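Side-chain contact in AHL synthase (Burkholderia glumae, PDB 3P2H), which probably makes N-acyl-homoserine lactone quorum-sensing signals from a fatty acyl-[acyl carrier protein] and S-adenosyl-L-methionine: residues A[1-6]-A[124-129]. The protein carries 3 engineered substitutions. Residues are numbered along the deposited sequence; the frame is centred on the assembly and turned at random.
Sequences MQTFVH and LAAAVE
Thr-3 and Val-5, on the first strand of the central sheet, receive the methyl group of Ala-126 from helix 120-133. This is helix-on-sheet packing in an alpha/beta fold of the acetyltransferase (GNAT) type. The helix belongs to a beta-alpha-beta crossover, because it links strands 97-105 and 138-144, which run parallel and pair side by side. Strand 2-6 pairs antiparallel with strand 53-58, with backbone hydrogen bonds joining Gln-2 to Arg-58 and Phe-4 to Leu-56. The patch is small, with 109 Å² buried over both sides, and Ala-126 supplies more than half of it. The side chain of Ala-126 is about 13 Å from the bound octanamide inhibitor.

Thr-3 makes the closer approach. The two backbones are nearest here, with 6.7 Å between Thr-3 CA and Ala-126 CA. The CB of Thr-3 points toward the helix and meets Ala-126 CB at 3.8 Å. A chi1 of 63° folds OG1 back over the residue's own main chain, where it comes within 3.7 Å of Ala-126 CB. This is a van der Waals contact, since a methyl group offers the hydroxyl no hydrogen bond. CG2 also borders the methyl, at 4.1 Å from Ala-126 CB. CB, OG1 and CG2 of Thr-3 together form one flank against the methyl, with OG1 nearest and CG2 farthest.

The CB of Phe-4 points away from the helix. Val-5 turns back toward it. Its contact is looser and purely apolar. The same side chain also touches Cys-130 farther along the helix, and Ala-126 rests on Val-55 of the adjacent strand. With CG1 of Val-5 anti to the backbone N (chi1 -178°), CG2 is the branch nearer Ala-126, 4.3 Å from its CB.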
loop_
_atom_site.group_PDB
_atom_site.type_symbol
_atom_site.label_atom_id
_atom_site.label_comp_id
_atom_site.label_asym_id
_atom_site.label_seq_id
_atom_site.Cartn_x
_atom_site.Cartn_y
_atom_site.Cartn_z
ATOM N N MET A 1 14.500 -4.179 8.546
ATOM C CA MET A 1 13.234 -4.293 9.319
ATOM C C MET A 1 12.628 -5.688 9.196
ATOM O O MET A 1 13.073 -6.509 8.396
ATOM C CB MET A 1 12.220 -3.266 8.816
ATOM C CG MET A 1 11.877 -3.432 7.346
ATOM S SD MET A 1 10.250 -2.790 6.977
ATOM C CE MET A 1 10.626 -1.049 6.685
ATOM N N GLN A 2 11.606 -5.943 10.003
ATOM C CA GLN A 2 10.906 -7.219 9.998
ATOM C C GLN A 2 9.454 -6.872 9.666
ATOM O O GLN A 2 8.924 -5.886 10.170
ATOM C CB GLN A 2 11.019 -7.873 11.381
ATOM C CG GLN A 2 10.410 -9.257 11.488
ATOM C CD GLN A 2 11.085 -10.105 12.560
ATOM O OE1 GLN A 2 11.078 -9.757 13.742
ATOM N NE2 GLN A 2 11.680 -11.220 12.146
ATOM N N THR A 3 8.818 -7.669 8.816
ATOM C CA THR A 3 7.442 -7.382 8.421
ATOM C C THR A 3 6.403 -8.290 9.079
ATOM O O THR A 3 6.653 -9.471 9.329
ATOM C CB THR A 3 7.292 -7.466 6.893
ATOM O OG1 THR A 3 7.565 -8.801 6.462
ATOM C CG2 THR A 3 8.275 -6.510 6.210
ATOM N N PHE A 4 5.237 -7.712 9.352
ATOM C CA PHE A 4 4.133 -8.416 9.994
ATOM C C PHE A 4 2.853 -8.170 9.214
ATOM O O PHE A 4 2.413 -7.029 9.085
ATOM C CB PHE A 4 3.936 -7.908 11.426
ATOM C CG PHE A 4 5.135 -8.090 12.302
ATOM C CD1 PHE A 4 6.273 -7.305 12.122
ATOM C CD2 PHE A 4 5.141 -9.062 13.295
ATOM C CE1 PHE A 4 7.395 -7.487 12.918
ATOM C CE2 PHE A 4 6.265 -9.251 14.097
ATOM C CZ PHE A 4 7.390 -8.464 13.907
ATOM N N VAL A 5 2.261 -9.241 8.694
ATOM C CA VAL A 5 1.023 -9.134 7.934
ATOM C C VAL A 5 -0.168 -9.556 8.796
ATOM O O VAL A 5 -0.211 -10.670 9.324
ATOM C CB VAL A 5 1.070 -10.014 6.671
ATOM C CG1 VAL A 5 -0.205 -9.849 5.873
ATOM C CG2 VAL A 5 2.273 -9.634 5.824
ATOM N N HIS A 6 -1.130 -8.650 8.928
ATOM C CA HIS A 6 -2.328 -8.891 9.719
ATOM C C HIS A 6 -3.515 -9.071 8.775
ATOM O O HIS A 6 -3.941 -8.119 8.122
ATOM C CB HIS A 6 -2.577 -7.701 10.649
ATOM C CG HIS A 6 -1.455 -7.430 11.605
ATOM N ND1 HIS A 6 -1.409 -7.969 12.874
ATOM C CD2 HIS A 6 -0.326 -6.694 11.469
ATOM C CE1 HIS A 6 -0.300 -7.577 13.477
ATOM N NE2 HIS A 6 0.375 -6.802 12.647
ATOM N N LEU A 124 7.278 -3.869 0.442
ATOM C CA LEU A 124 6.638 -4.254 -0.806
ATOM C C LEU A 124 6.585 -5.774 -0.938
ATOM O O LEU A 124 5.559 -6.336 -1.333
ATOM C CB LEU A 124 7.397 -3.659 -1.994
ATOM C CG LEU A 124 6.750 -3.816 -3.374
ATOM C CD1 LEU A 124 5.329 -3.256 -3.360
ATOM C CD2 LEU A 124 7.599 -3.086 -4.407
ATOM N N ALA A 125 7.688 -6.437 -0.604
ATOM C CA ALA A 125 7.753 -7.895 -0.697
ATOM C C ALA A 125 6.647 -8.560 0.112
ATOM O O ALA A 125 6.001 -9.496 -0.357
ATOM C CB ALA A 125 9.107 -8.387 -0.223
ATOM N N ALA A 126 6.433 -8.071 1.330
ATOM C CA ALA A 126 5.403 -8.621 2.210
ATOM C C ALA A 126 4.024 -8.436 1.589
ATOM O O ALA A 126 3.222 -9.364 1.549
ATOM C CB ALA A 126 5.459 -7.936 3.576
ATOM N N ALA A 127 3.754 -7.228 1.107
ATOM C CA ALA A 127 2.474 -6.925 0.480
ATOM C C ALA A 127 2.232 -7.834 -0.721
ATOM O O ALA A 127 1.188 -8.478 -0.826
ATOM C CB ALA A 127 2.444 -5.465 0.044
ATOM N N VAL A 128 3.200 -7.885 -1.629
ATOM C CA VAL A 128 3.065 -8.725 -2.816
ATOM C C VAL A 128 2.806 -10.184 -2.452
ATOM O O VAL A 128 1.866 -10.796 -2.950
ATOM C CB VAL A 128 4.328 -8.636 -3.702
ATOM C CG1 VAL A 128 4.267 -9.681 -4.819
ATOM C CG2 VAL A 128 4.433 -7.230 -4.299
ATOM N N GLU A 129 3.641 -10.724 -1.574
ATOM C CA GLU A 129 3.526 -12.105 -1.126
ATOM C C GLU A 129 2.113 -12.386 -0.622
ATOM O O GLU A 129 1.466 -13.349 -1.045
ATOM C CB GLU A 129 4.535 -12.354 -0.009
ATOM C CG GLU A 129 4.771 -13.805 0.325
ATOM C CD GLU A 129 5.921 -13.968 1.292
ATOM O OE1 GLU A 129 6.751 -14.879 1.073
ATOM O OE2 GLU A 129 5.998 -13.186 2.272
#